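Local coordinates for protein iron Super-Oxide Dismutase (Plasmodium knowlesi, PDB 2AWP) that catalyses the dismutation of superoxide radicals to hydrogen peroxide and molecular oxygen, probably at a single iron ion held by each subunit, at residues 22-27 with 76-81; 54-59 with 66-71; 110-115 with 174-179; 153-158 with 181-186. All coordinates share one frame; numbering follows the deposited sequence.

Contact 1: residues 22-27 with 76-81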
loop_
_atom_site.group_PDB
_atom_site.type_symbol
_atom_site.label_atom_id
_atom_site.label_comp_id
_atom_site.label_asym_id
_atom_site.label_seq_id
_atom_site.Cartn_x
_atom_site.Cartn_y
_atom_site.Cartn_z
ATOM N N GLU A 22 -13.310 2.053 15.325
ATOM C CA GLU A 22 -13.031 3.012 14.245
ATOM C C GLU A 22 -12.398 2.346 13.024
ATOM O O GLU A 22 -12.823 2.587 11.890
ATOM C CB GLU A 22 -12.135 4.154 14.719
ATOM C CG GLU A 22 -11.905 5.199 13.621
ATOM C CD GLU A 22 -11.043 6.396 14.039
ATOM O OE1 GLU A 22 -10.661 6.505 15.237
ATOM O OE2 GLU A 22 -10.733 7.216 13.135
ATOM N N THR A 23 -11.377 1.525 13.257
ATOM C CA THR A 23 -10.745 0.737 12.165
ATOM C C THR A 23 -11.761 -0.132 11.429
ATOM O O THR A 23 -11.876 -0.025 10.216
ATOM C CB THR A 23 -9.496 -0.069 12.623
ATOM O OG1 THR A 23 -8.436 0.847 12.944
ATOM C CG2 THR A 23 -8.972 -0.991 11.496
ATOM N N LEU A 24 -12.524 -0.954 12.157
ATOM C CA LEU A 24 -13.571 -1.752 11.521
ATOM C C LEU A 24 -14.526 -0.863 10.751
ATOM O O LEU A 24 -14.894 -1.202 9.639
ATOM C CB LEU A 24 -14.311 -2.662 12.527
ATOM C CG LEU A 24 -13.740 -4.097 12.527
ATOM C CD1 LEU A 24 -12.251 -4.059 12.901
ATOM C CD2 LEU A 24 -14.505 -5.006 13.457
ATOM N N ASN A 25 -14.901 0.284 11.319
ATOM C CA ASN A 25 -15.783 1.226 10.596
ATOM C C ASN A 25 -15.218 1.633 9.217
ATOM O O ASN A 25 -15.867 1.421 8.187
ATOM C CB ASN A 25 -16.162 2.459 11.453
ATOM C CG ASN A 25 -17.404 3.190 10.919
ATOM O OD1 ASN A 25 -18.221 2.601 10.187
ATOM N ND2 ASN A 25 -17.554 4.470 11.282
ATOM N N PHE A 26 -14.009 2.165 9.182
ATOM C CA PHE A 26 -13.396 2.533 7.891
ATOM C C PHE A 26 -13.092 1.322 6.980
ATOM O O PHE A 26 -13.408 1.321 5.786
ATOM C CB PHE A 26 -12.141 3.417 8.104
ATOM C CG PHE A 26 -12.449 4.824 8.550
ATOM C CD1 PHE A 26 -12.766 5.803 7.625
ATOM C CD2 PHE A 26 -12.467 5.158 9.909
ATOM C CE1 PHE A 26 -13.091 7.119 8.032
ATOM C CE2 PHE A 26 -12.794 6.475 10.344
ATOM C CZ PHE A 26 -13.100 7.465 9.396
ATOM N N HIS A 27 -12.520 0.281 7.570
ATOM C CA HIS A 27 -12.011 -0.851 6.825
ATOM C C HIS A 27 -13.171 -1.623 6.202
ATOM O O HIS A 27 -13.160 -1.885 4.991
ATOM C CB HIS A 27 -11.193 -1.730 7.766
ATOM C CG HIS A 27 -10.190 -2.611 7.083
ATOM N ND1 HIS A 27 -9.252 -3.329 7.788
ATOM C CD2 HIS A 27 -9.965 -2.888 5.775
ATOM C CE1 HIS A 27 -8.513 -4.035 6.956
ATOM N NE2 HIS A 27 -8.935 -3.795 5.738
ATOM N N PHE A 76 -12.635 -13.061 3.746
ATOM C CA PHE A 76 -11.775 -14.098 4.323
ATOM C C PHE A 76 -10.998 -13.568 5.541
ATOM O O PHE A 76 -10.806 -14.280 6.513
ATOM C CB PHE A 76 -10.831 -14.645 3.236
ATOM C CG PHE A 76 -10.285 -16.038 3.534
ATOM C CD1 PHE A 76 -11.061 -17.168 3.284
ATOM C CD2 PHE A 76 -9.009 -16.205 4.058
ATOM C CE1 PHE A 76 -10.577 -18.446 3.536
ATOM C CE2 PHE A 76 -8.511 -17.480 4.315
ATOM C CZ PHE A 76 -9.301 -18.609 4.060
ATOM N N TYR A 77 -10.557 -12.314 5.476
ATOM C CA TYR A 77 -9.909 -11.627 6.577
ATOM C C TYR A 77 -10.825 -11.457 7.804
ATOM O O TYR A 77 -10.434 -11.797 8.922
ATOM C CB TYR A 77 -9.393 -10.278 6.082
ATOM C CG TYR A 77 -8.802 -9.333 7.116
ATOM C CD1 TYR A 77 -7.625 -9.656 7.803
ATOM C CD2 TYR A 77 -9.405 -8.092 7.372
ATOM C CE1 TYR A 77 -7.076 -8.777 8.744
ATOM C CE2 TYR A 77 -8.863 -7.196 8.308
ATOM C CZ TYR A 77 -7.686 -7.538 8.979
ATOM O OH TYR A 77 -7.119 -6.660 9.897
ATOM N N TRP A 78 -12.037 -10.960 7.587
ATOM C CA TRP A 78 -12.997 -10.774 8.684
ATOM C C TRP A 78 -13.341 -12.115 9.354
ATOM O O TRP A 78 -13.372 -12.196 10.580
ATOM C CB TRP A 78 -14.280 -10.063 8.182
ATOM C CG TRP A 78 -14.001 -8.674 7.629
ATOM C CD1 TRP A 78 -14.363 -8.189 6.419
ATOM C CD2 TRP A 78 -13.263 -7.629 8.275
ATOM N NE1 TRP A 78 -13.897 -6.901 6.258
ATOM C CE2 TRP A 78 -13.219 -6.538 7.389
ATOM C CE3 TRP A 78 -12.625 -7.515 9.525
ATOM C CZ2 TRP A 78 -12.559 -5.338 7.707
ATOM C CZ3 TRP A 78 -11.991 -6.320 9.852
ATOM C CH2 TRP A 78 -11.950 -5.255 8.939
ATOM N N ASP A 79 -13.611 -13.134 8.525
ATOM C CA ASP A 79 -13.920 -14.499 8.977
ATOM C C ASP A 79 -12.754 -15.213 9.650
ATOM O O ASP A 79 -12.961 -16.136 10.471
ATOM C CB ASP A 79 -14.489 -15.334 7.824
ATOM C CG ASP A 79 -15.776 -14.761 7.289
ATOM O OD1 ASP A 79 -16.269 -13.752 7.863
ATOM O OD2 ASP A 79 -16.286 -15.313 6.280
ATOM N N SER A 80 -11.536 -14.763 9.333
ATOM C CA SER A 80 -10.310 -15.259 9.985
ATOM C C SER A 80 -10.104 -14.737 11.403
ATOM O O SER A 80 -9.130 -15.117 12.074
ATOM C CB SER A 80 -9.060 -14.887 9.157
ATOM O OG SER A 80 -8.996 -15.644 7.960
ATOM N N MET A 81 -10.997 -13.854 11.850
ATOM C CA MET A 81 -10.919 -13.258 13.181
ATOM C C MET A 81 -12.235 -13.402 13.914
ATOM O O MET A 81 -13.213 -13.811 13.328
ATOM C CB MET A 81 -10.595 -11.758 13.083
ATOM C CG MET A 81 -9.216 -11.504 12.547
ATOM S SD MET A 81 -8.830 -9.761 12.484
ATOM C CE MET A 81 -9.968 -9.184 11.218
HETATM O O HOH W 1 -8.195 -3.967 10.067
#
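The aromatic part gathers H27 of helix 21-43 with Y77 and W78 near the end of helix 62-79. W78 turns its six-membered ring edge-on to one face of the H27 imidazole, planes at 72°, with W78 CH2 3.5 Å from H27 ND1. Y77 approaches the same imidazole obliquely, its CE2 3.5 Å from H27 CE1. H27 reaches this pocket because its CG stands anti to the backbone N (chi1 -157°), which carries the ring toward helix 62-79. The apolar part is smaller: L24, one turn earlier, lays CD1 3.8 Å from W78 CZ3, a branched aliphatic group filling in beside the indole. The polar part runs through one water, in the plane of the H27 ring, 2.6 Å from ND1 and 2.9 Å from Y77 OH. Flat rings suit the place, since they pack round the imidazole while a tyrosine hydroxyl and an indole N-H still find partners, Y175 and H32. H27 is a likely iron ligand, with H74, D158 and H162; the W78 edge and the water at ND1 would limit the turning of its ring. The contact joins the two long helices of the alpha-hairpin domain, with strand 151-158 against Y77 and helix 165-168 over T23.

Contact 2: residues 54-59 with 66-71; sequences VEIMKE and NNAAQI
I56 and M57 of helix 53-59 lie against A68 and A69 of helix 62-79, an antiparallel-leaning packing of two consecutive helices within the alpha-hairpin domain of the iron/manganese superoxide dismutase fold. The short segments run at 130° to one another, and their axes approach to 8.5 Å. Alanine suits the second helix here: its lone methyl lets the backbones come close, with CA atoms of M57 and A69 5.3 Å apart. I56 extends its CG2 branch toward A68, methyl to methyl, CG2 lying 3.7 Å from A68 CB; CG2 stands anti to the backbone N, and the side chain also meets I64. The A68 methyl also comes near the start of M57, with M57 CB 4.5 Å from A68 CB. M57 behaves differently, running alongside A69 rather than pointing at it. Its chain is extended through chi2 and bends at chi3 (86°), taking the methyl end away from A69; the side chain also packs on F65 and W72. A flexible, unbranched thioether can follow such a surface. On another side of helix 62-79, Q70 packs on F119 of the second subunit. M57 CG lies 4.0 Å from A69 CB and M57 SD 4.0 Å from A69 CA.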
loop_
_atom_site.group_PDB
_atom_site.type_symbol
_atom_site.label_atom_id
_atom_site.label_comp_id
_atom_site.label_asym_id
_atom_site.label_seq_id
_atom_site.Cartn_x
_atom_site.Cartn_y
_atom_site.Cartn_z
ATOM N N VAL A 54 -16.117 -15.460 -6.872
ATOM C CA VAL A 54 -14.989 -16.370 -7.030
ATOM C C VAL A 54 -14.601 -16.590 -8.500
ATOM O O VAL A 54 -13.420 -16.549 -8.855
ATOM C CB VAL A 54 -15.255 -17.699 -6.292
ATOM C CG1 VAL A 54 -14.379 -18.814 -6.825
ATOM C CG2 VAL A 54 -15.037 -17.489 -4.826
ATOM N N GLU A 55 -15.593 -16.792 -9.352
ATOM C CA GLU A 55 -15.355 -16.932 -10.780
ATOM C C GLU A 55 -14.748 -15.668 -11.381
ATOM O O GLU A 55 -13.781 -15.747 -12.137
ATOM C CB GLU A 55 -16.646 -17.318 -11.500
ATOM C CG GLU A 55 -17.112 -18.686 -11.087
ATOM C CD GLU A 55 -18.513 -18.998 -11.570
ATOM O OE1 GLU A 55 -19.280 -18.049 -11.804
ATOM O OE2 GLU A 55 -18.831 -20.194 -11.700
ATOM N N ILE A 56 -15.267 -14.508 -10.997
ATOM C CA ILE A 56 -14.711 -13.230 -11.471
ATOM C C ILE A 56 -13.235 -13.118 -11.090
ATOM O O ILE A 56 -12.390 -12.865 -11.953
ATOM C CB ILE A 56 -15.516 -11.996 -10.962
ATOM C CG1 ILE A 56 -16.915 -11.985 -11.598
ATOM C CG2 ILE A 56 -14.810 -10.688 -11.389
ATOM C CD1 ILE A 56 -17.936 -11.168 -10.830
ATOM N N MET A 57 -12.938 -13.347 -9.806
ATOM C CA MET A 57 -11.570 -13.316 -9.278
ATOM C C MET A 57 -10.612 -14.234 -10.073
ATOM O O MET A 57 -9.502 -13.821 -10.482
ATOM C CB MET A 57 -11.627 -13.714 -7.808
ATOM C CG MET A 57 -10.339 -13.716 -7.074
ATOM S SD MET A 57 -10.726 -14.093 -5.366
ATOM C CE MET A 57 -10.752 -15.910 -5.305
ATOM N N LYS A 58 -11.051 -15.472 -10.294
ATOM C CA LYS A 58 -10.268 -16.455 -11.048
ATOM C C LYS A 58 -10.121 -16.136 -12.534
ATOM O O LYS A 58 -9.146 -16.551 -13.168
ATOM C CB LYS A 58 -10.854 -17.861 -10.871
ATOM C CG LYS A 58 -10.538 -18.478 -9.505
ATOM C CD LYS A 58 -11.380 -19.712 -9.152
ATOM C CE LYS A 58 -10.926 -20.982 -9.903
ATOM N NZ LYS A 58 -9.429 -21.292 -9.834
ATOM N N GLU A 59 -11.059 -15.391 -13.105
ATOM C CA GLU A 59 -11.046 -15.186 -14.555
ATOM C C GLU A 59 -10.763 -13.778 -15.089
ATOM O O GLU A 59 -10.738 -13.593 -16.299
ATOM C CB GLU A 59 -12.362 -15.662 -15.159
ATOM C CG GLU A 59 -12.689 -17.105 -14.881
ATOM C CD GLU A 59 -14.137 -17.453 -15.235
ATOM O OE1 GLU A 59 -14.676 -16.890 -16.201
ATOM O OE2 GLU A 59 -14.736 -18.282 -14.524
ATOM N N ASN A 66 -8.755 -6.542 -9.344
ATOM C CA ASN A 66 -8.350 -5.851 -8.126
ATOM C C ASN A 66 -9.533 -5.719 -7.159
ATOM O O ASN A 66 -9.420 -6.070 -5.984
ATOM C CB ASN A 66 -7.761 -4.476 -8.453
ATOM C CG ASN A 66 -6.364 -4.561 -9.071
ATOM O OD1 ASN A 66 -5.672 -5.584 -8.989
ATOM N ND2 ASN A 66 -5.951 -3.479 -9.688
ATOM N N ASN A 67 -10.675 -5.245 -7.672
ATOM C CA ASN A 67 -11.865 -5.115 -6.846
ATOM C C ASN A 67 -12.460 -6.445 -6.390
ATOM O O ASN A 67 -12.705 -6.621 -5.207
ATOM C CB ASN A 67 -12.914 -4.224 -7.509
ATOM C CG ASN A 67 -12.498 -2.796 -7.505
ATOM O OD1 ASN A 67 -12.643 -2.099 -6.481
ATOM N ND2 ASN A 67 -11.871 -2.356 -8.623
ATOM N N ALA A 68 -12.690 -7.362 -7.329
ATOM C CA ALA A 68 -13.175 -8.729 -6.992
ATOM C C ALA A 68 -12.298 -9.436 -5.940
ATOM O O ALA A 68 -12.802 -9.977 -4.964
ATOM C CB ALA A 68 -13.253 -9.583 -8.240
ATOM N N ALA A 69 -10.994 -9.460 -6.161
ATOM C CA ALA A 69 -10.091 -10.170 -5.234
ATOM C C ALA A 69 -10.072 -9.472 -3.866
ATOM O O ALA A 69 -10.111 -10.128 -2.831
ATOM C CB ALA A 69 -8.696 -10.264 -5.822
ATOM N N GLN A 70 -10.074 -8.136 -3.851
ATOM C CA GLN A 70 -10.180 -7.453 -2.571
ATOM C C GLN A 70 -11.468 -7.761 -1.805
ATOM O O GLN A 70 -11.437 -7.896 -0.575
ATOM C CB GLN A 70 -9.967 -5.948 -2.697
ATOM C CG GLN A 70 -8.517 -5.555 -2.992
ATOM C CD GLN A 70 -7.569 -5.819 -1.871
ATOM O OE1 GLN A 70 -7.116 -6.945 -1.689
ATOM N NE2 GLN A 70 -7.212 -4.756 -1.117
ATOM N N ILE A 71 -12.609 -7.822 -2.497
ATOM C CA ILE A 71 -13.842 -8.188 -1.784
ATOM C C ILE A 71 -13.641 -9.559 -1.115
ATOM O O ILE A 71 -13.984 -9.733 0.045
ATOM C CB ILE A 71 -15.058 -8.293 -2.690
ATOM C CG1 ILE A 71 -15.399 -6.928 -3.318
ATOM C CG2 ILE A 71 -16.292 -8.825 -1.881
ATOM C CD1 ILE A 71 -16.119 -7.080 -4.651
#

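Contact 3: residues 110-115 with 174-179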
loop_
_atom_site.group_PDB
_atom_site.type_symbol
_atom_site.label_atom_id
_atom_site.label_comp_id
_atom_site.label_asym_id
_atom_site.label_seq_id
_atom_site.Cartn_x
_atom_site.Cartn_y
_atom_site.Cartn_z
ATOM N N GLU A 110 7.252 -17.445 12.317
ATOM C CA GLU A 110 7.434 -17.281 10.881
ATOM C C GLU A 110 6.332 -16.411 10.275
ATOM O O GLU A 110 6.624 -15.549 9.479
ATOM C CB GLU A 110 7.482 -18.630 10.164
ATOM C CG GLU A 110 8.429 -19.622 10.828
ATOM C CD GLU A 110 8.362 -21.028 10.214
ATOM O OE1 GLU A 110 7.937 -21.157 9.015
ATOM O OE2 GLU A 110 8.718 -21.975 10.972
ATOM N N PHE A 111 5.079 -16.633 10.661
ATOM C CA PHE A 111 3.978 -15.833 10.134
ATOM C C PHE A 111 4.140 -14.365 10.466
ATOM O O PHE A 111 3.971 -13.531 9.584
ATOM C CB PHE A 111 2.594 -16.315 10.593
ATOM C CG PHE A 111 1.473 -15.857 9.695
ATOM C CD1 PHE A 111 1.616 -15.874 8.307
ATOM C CD2 PHE A 111 0.260 -15.444 10.228
ATOM C CE1 PHE A 111 0.562 -15.460 7.455
ATOM C CE2 PHE A 111 -0.808 -15.051 9.388
ATOM C CZ PHE A 111 -0.654 -15.064 8.008
ATOM N N SER A 112 4.498 -14.063 11.719
ATOM C CA SER A 112 4.713 -12.682 12.157
ATOM C C SER A 112 5.849 -12.018 11.372
ATOM O O SER A 112 5.748 -10.846 10.997
ATOM C CB SER A 112 5.000 -12.637 13.656
ATOM O OG SER A 112 3.929 -13.228 14.395
ATOM N N ASN A 113 6.914 -12.783 11.117
ATOM C CA ASN A 113 8.059 -12.324 10.322
ATOM C C ASN A 113 7.661 -11.964 8.892
ATOM O O ASN A 113 8.009 -10.889 8.371
ATOM C CB ASN A 113 9.171 -13.369 10.306
ATOM C CG ASN A 113 9.953 -13.409 11.624
ATOM O OD1 ASN A 113 9.847 -12.496 12.449
ATOM N ND2 ASN A 113 10.722 -14.493 11.834
ATOM N N VAL A 114 6.914 -12.854 8.272
ATOM C CA VAL A 114 6.413 -12.593 6.928
ATOM C C VAL A 114 5.521 -11.353 6.869
ATOM O O VAL A 114 5.715 -10.487 6.001
ATOM C CB VAL A 114 5.692 -13.829 6.333
ATOM C CG1 VAL A 114 4.856 -13.421 5.066
ATOM C CG2 VAL A 114 6.737 -14.891 5.983
ATOM N N LEU A 115 4.525 -11.298 7.756
ATOM C CA LEU A 115 3.611 -10.152 7.870
ATOM C C LEU A 115 4.337 -8.832 8.116
ATOM O O LEU A 115 4.030 -7.808 7.475
ATOM C CB LEU A 115 2.572 -10.397 9.003
ATOM C CG LEU A 115 1.543 -11.489 8.685
ATOM C CD1 LEU A 115 0.803 -11.883 9.937
ATOM C CD2 LEU A 115 0.543 -11.066 7.566
ATOM N N SER A 174 3.248 -4.154 16.079
ATOM C CA SER A 174 2.284 -4.140 17.177
ATOM C C SER A 174 0.916 -4.576 16.721
ATOM O O SER A 174 0.219 -5.266 17.450
ATOM C CB SER A 174 2.207 -2.786 17.873
ATOM O OG SER A 174 3.397 -2.625 18.616
ATOM N N TYR A 175 0.538 -4.192 15.508
ATOM C CA TYR A 175 -0.704 -4.690 14.930
ATOM C C TYR A 175 -0.688 -6.212 14.765
ATOM O O TYR A 175 -1.680 -6.866 15.038
ATOM C CB TYR A 175 -0.952 -4.038 13.581
ATOM C CG TYR A 175 -1.890 -4.785 12.627
ATOM C CD1 TYR A 175 -3.276 -4.825 12.852
ATOM C CD2 TYR A 175 -1.385 -5.380 11.461
ATOM C CE1 TYR A 175 -4.130 -5.490 11.945
ATOM C CE2 TYR A 175 -2.213 -6.043 10.569
ATOM C CZ TYR A 175 -3.590 -6.089 10.809
ATOM O OH TYR A 175 -4.403 -6.716 9.896
ATOM N N VAL A 176 0.425 -6.736 14.248
ATOM C CA VAL A 176 0.589 -8.193 14.017
ATOM C C VAL A 176 0.502 -8.941 15.356
ATOM O O VAL A 176 -0.204 -9.949 15.470
ATOM C CB VAL A 176 1.902 -8.491 13.233
ATOM C CG1 VAL A 176 2.245 -10.016 13.191
ATOM C CG2 VAL A 176 1.788 -7.909 11.843
ATOM N N LYS A 177 1.158 -8.408 16.379
ATOM C CA LYS A 177 1.131 -9.008 17.708
ATOM C C LYS A 177 -0.295 -9.042 18.291
ATOM O O LYS A 177 -0.727 -10.059 18.838
ATOM C CB LYS A 177 2.098 -8.244 18.630
ATOM C CG LYS A 177 2.500 -8.987 19.892
ATOM C CD LYS A 177 3.860 -8.470 20.424
ATOM C CE LYS A 177 5.025 -9.287 19.889
ATOM N NZ LYS A 177 5.255 -10.608 20.604
ATOM N N ALA A 178 -1.023 -7.934 18.166
ATOM C CA ALA A 178 -2.396 -7.838 18.647
ATOM C C ALA A 178 -3.372 -8.798 17.913
ATOM O O ALA A 178 -4.360 -9.305 18.486
ATOM C CB ALA A 178 -2.873 -6.380 18.549
ATOM N N TRP A 179 -3.075 -9.030 16.639
ATOM C CA TRP A 179 -3.885 -9.862 15.751
ATOM C C TRP A 179 -3.960 -11.322 16.237
ATOM O O TRP A 179 -4.992 -11.978 16.052
ATOM C CB TRP A 179 -3.313 -9.790 14.341
ATOM C CG TRP A 179 -4.089 -10.606 13.339
ATOM C CD1 TRP A 179 -5.210 -10.214 12.650
ATOM C CD2 TRP A 179 -3.796 -11.942 12.911
ATOM N NE1 TRP A 179 -5.632 -11.227 11.817
ATOM C CE2 TRP A 179 -4.778 -12.297 11.954
ATOM C CE3 TRP A 179 -2.795 -12.876 13.242
ATOM C CZ2 TRP A 179 -4.793 -13.546 11.319
ATOM C CZ3 TRP A 179 -2.812 -14.113 12.605
ATOM C CH2 TRP A 179 -3.820 -14.442 11.666
#
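Segments 110-115 and 174-179 are helical and run roughly antiparallel at 146°, their axes 10.0 Å apart at closest approach, with the CA atoms of S112 and V176 nearest each other, 6.4 Å apart. This helix pair belongs to the C-terminal alpha/beta domain of the iron/manganese superoxide dismutases, where both helices pack on C157 of the edge strand 151-158. V176 is the middle of the contact. Its CG1 methyl, anti to the backbone N (chi1 170°), comes 3.8 Å from S112 CA, and its CG2 methyl rests 3.9 Å from L115 CB. A beta-branched valine suits this spot because its two methyls can meet two successive turns of the opposing helix. S112 is small enough to let V176 CG1 reach its backbone, and its hydroxyl is engaged by K108 O and by the indole N-H of W180. One turn further along, the side chains of W179 and F111 cross at about a right angle, but their ring planes lie oblique, at 59°, with centroids 5.9 Å apart. The tryptophan meets the phenyl rim near the plane of the F111 ring. L115 belongs to this apolar patch too, laying CD1 over one face of F111. Large aromatic groups bridge the distance between the axes here by projecting far from their backbones. The closest approach of the two rings joins F111 CE2 to W179 CH2, at 3.8 Å.

Contact 4: residues 153-158 with 181-186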
loop_
_atom_site.group_PDB
_atom_site.type_symbol
_atom_site.label_atom_id
_atom_site.label_comp_id
_atom_site.label_asym_id
_atom_site.label_seq_id
_atom_site.Cartn_x
_atom_site.Cartn_y
_atom_site.Cartn_z
ATOM N N PRO A 153 -6.354 -21.273 0.662
ATOM C CA PRO A 153 -6.362 -20.363 1.807
ATOM C C PRO A 153 -7.013 -20.960 3.085
ATOM O O PRO A 153 -8.107 -21.517 3.037
ATOM C CB PRO A 153 -7.163 -19.176 1.283
ATOM C CG PRO A 153 -6.760 -19.125 -0.232
ATOM C CD PRO A 153 -6.883 -20.620 -0.561
ATOM N N ILE A 154 -6.331 -20.827 4.211
ATOM C CA ILE A 154 -6.839 -21.330 5.489
ATOM C C ILE A 154 -7.175 -20.141 6.434
ATOM O O ILE A 154 -8.212 -20.136 7.108
ATOM C CB ILE A 154 -5.781 -22.285 6.183
ATOM C CG1 ILE A 154 -5.422 -23.509 5.292
ATOM C CG2 ILE A 154 -6.242 -22.703 7.549
ATOM C CD1 ILE A 154 -6.577 -24.479 4.964
ATOM N N LEU A 155 -6.255 -19.173 6.484
ATOM C CA LEU A 155 -6.395 -17.912 7.215
ATOM C C LEU A 155 -5.644 -16.808 6.450
ATOM O O LEU A 155 -4.679 -17.094 5.743
ATOM C CB LEU A 155 -5.772 -18.000 8.617
ATOM C CG LEU A 155 -6.347 -18.888 9.706
ATOM C CD1 LEU A 155 -5.364 -19.061 10.866
ATOM C CD2 LEU A 155 -7.706 -18.349 10.198
ATOM N N THR A 156 -6.085 -15.562 6.607
ATOM C CA THR A 156 -5.303 -14.426 6.087
ATOM C C THR A 156 -5.242 -13.282 7.092
ATOM O O THR A 156 -6.092 -13.187 8.015
ATOM C CB THR A 156 -5.845 -13.896 4.736
ATOM O OG1 THR A 156 -4.868 -13.046 4.118
ATOM C CG2 THR A 156 -7.153 -13.127 4.922
ATOM N N CYS A 157 -4.209 -12.447 6.898
ATOM C CA CYS A 157 -3.982 -11.210 7.640
ATOM C C CYS A 157 -3.606 -10.109 6.646
ATOM O O CYS A 157 -2.657 -10.221 5.856
ATOM C CB CYS A 157 -2.910 -11.357 8.747
ATOM S SG CYS A 157 -2.740 -9.809 9.770
ATOM N N ASP A 158 -4.397 -9.049 6.675
ATOM C CA ASP A 158 -4.207 -7.898 5.818
ATOM C C ASP A 158 -3.117 -7.045 6.385
ATOM O O ASP A 158 -3.150 -6.696 7.578
ATOM C CB ASP A 158 -5.491 -7.103 5.884
ATOM C CG ASP A 158 -5.572 -6.006 4.879
ATOM O OD1 ASP A 158 -4.686 -5.767 4.044
ATOM O OD2 ASP A 158 -6.594 -5.354 4.968
ATOM N N ASN A 181 -4.466 -12.248 19.120
ATOM C CA ASN A 181 -5.606 -12.318 20.055
ATOM C C ASN A 181 -6.958 -12.538 19.370
ATOM O O ASN A 181 -7.956 -12.784 20.040
ATOM C CB ASN A 181 -5.690 -11.038 20.877
ATOM C CG ASN A 181 -4.453 -10.803 21.716
ATOM O OD1 ASN A 181 -4.182 -11.562 22.633
ATOM N ND2 ASN A 181 -3.701 -9.753 21.409
ATOM N N LEU A 182 -6.982 -12.440 18.048
ATOM C CA LEU A 182 -8.229 -12.441 17.259
ATOM C C LEU A 182 -8.384 -13.630 16.313
ATOM O O LEU A 182 -9.511 -13.945 15.902
ATOM C CB LEU A 182 -8.295 -11.155 16.428
ATOM C CG LEU A 182 -8.230 -9.802 17.156
ATOM C CD1 LEU A 182 -8.194 -8.682 16.091
ATOM C CD2 LEU A 182 -9.413 -9.613 18.139
ATOM N N VAL A 183 -7.269 -14.297 16.006
ATOM C CA VAL A 183 -7.225 -15.452 15.088
ATOM C C VAL A 183 -8.313 -16.473 15.372
ATOM O O VAL A 183 -8.406 -17.001 16.479
ATOM C CB VAL A 183 -5.866 -16.231 15.144
ATOM C CG1 VAL A 183 -5.865 -17.361 14.090
ATOM C CG2 VAL A 183 -4.733 -15.333 14.907
ATOM N N ASN A 184 -9.105 -16.772 14.349
ATOM C CA ASN A 184 -10.252 -17.639 14.492
ATOM C C ASN A 184 -9.915 -19.040 14.005
ATOM O O ASN A 184 -9.997 -19.303 12.805
ATOM C CB ASN A 184 -11.387 -17.082 13.639
ATOM C CG ASN A 184 -12.699 -17.744 13.911
ATOM O OD1 ASN A 184 -12.758 -18.894 14.351
ATOM N ND2 ASN A 184 -13.780 -17.026 13.621
ATOM N N TRP A 185 -9.580 -19.926 14.941
ATOM C CA TRP A 185 -9.215 -21.314 14.623
ATOM C C TRP A 185 -10.407 -22.130 14.152
ATOM O O TRP A 185 -10.236 -23.078 13.393
ATOM C CB TRP A 185 -8.561 -21.974 15.832
ATOM C CG TRP A 185 -7.338 -21.228 16.293
ATOM C CD1 TRP A 185 -7.167 -20.559 17.498
ATOM C CD2 TRP A 185 -6.130 -21.043 15.561
ATOM N NE1 TRP A 185 -5.907 -20.002 17.558
ATOM C CE2 TRP A 185 -5.249 -20.286 16.386
ATOM C CE3 TRP A 185 -5.688 -21.460 14.286
ATOM C CZ2 TRP A 185 -3.955 -19.926 15.967
ATOM C CZ3 TRP A 185 -4.400 -21.108 13.876
ATOM C CH2 TRP A 185 -3.545 -20.358 14.723
ATOM N N ASN A 186 -11.616 -21.752 14.572
ATOM C CA ASN A 186 -12.801 -22.420 14.047
ATOM C C ASN A 186 -12.896 -22.223 12.535
ATOM O O ASN A 186 -13.188 -23.173 11.800
ATOM C CB ASN A 186 -14.095 -21.970 14.758
ATOM C CG ASN A 186 -14.019 -22.146 16.251
ATOM O OD1 ASN A 186 -13.606 -23.196 16.734
ATOM N ND2 ASN A 186 -14.372 -21.101 17.001
#
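L155 pushes its forked end against V183 and W185, and the tight part is this one leucine. Its CG lies anti to the carbonyl carbon (chi1 -67°), which carries its methyls toward them. L155 CD1 is shared, 3.7 Å from V183 CG1 and 3.8 Å from W185 CZ3, while CD2 lies 3.6 Å from the carbonyl O of N184. Two methyls on one stem suit a residue filling the corner between a turn and an indole. V183 CG1 covers one face of the W185 ring, so the three apolar groups interlock. The looser side is polar and partly exposed at N184, whose CB stays 5.2 Å from L155 CD2. Asparagine is apt there: as N-cap of helix 185-196 it offers OD1 to F187 N, and its ND2 bonds M81 O. The contact sets the turn after helix 172-179 and the start of helix 185-196 against strand 151-158, at the classic beta bulge where I154 and L155 both face L126 of strand 122-129; helix 62-79 packs on P153 and T156.

All four contacts are largely buried, but differ in chemistry. Contacts 3 and 4 lie within the C-terminal domain: contact 3 mixes valine and leucine with an oblique aromatic pair, while contact 4, nearest the chain centre, is aliphatic with one indole. Contacts 1 and 2 share helix 62-79 in the alpha-hairpin domain: contact 1 is aromatic and water-linked beside the probable iron site, contact 2 purely apolar and farther out, though both reach the second subunit. Contact 2 touches none of the others. Contact 1 meets contacts 3 and 4 across the two domains. Y175 OH probably bonds Y77 OH and D158 O, and S80 O probably bonds N184 N, tying helix 62-79 to the turn before helix 185-196.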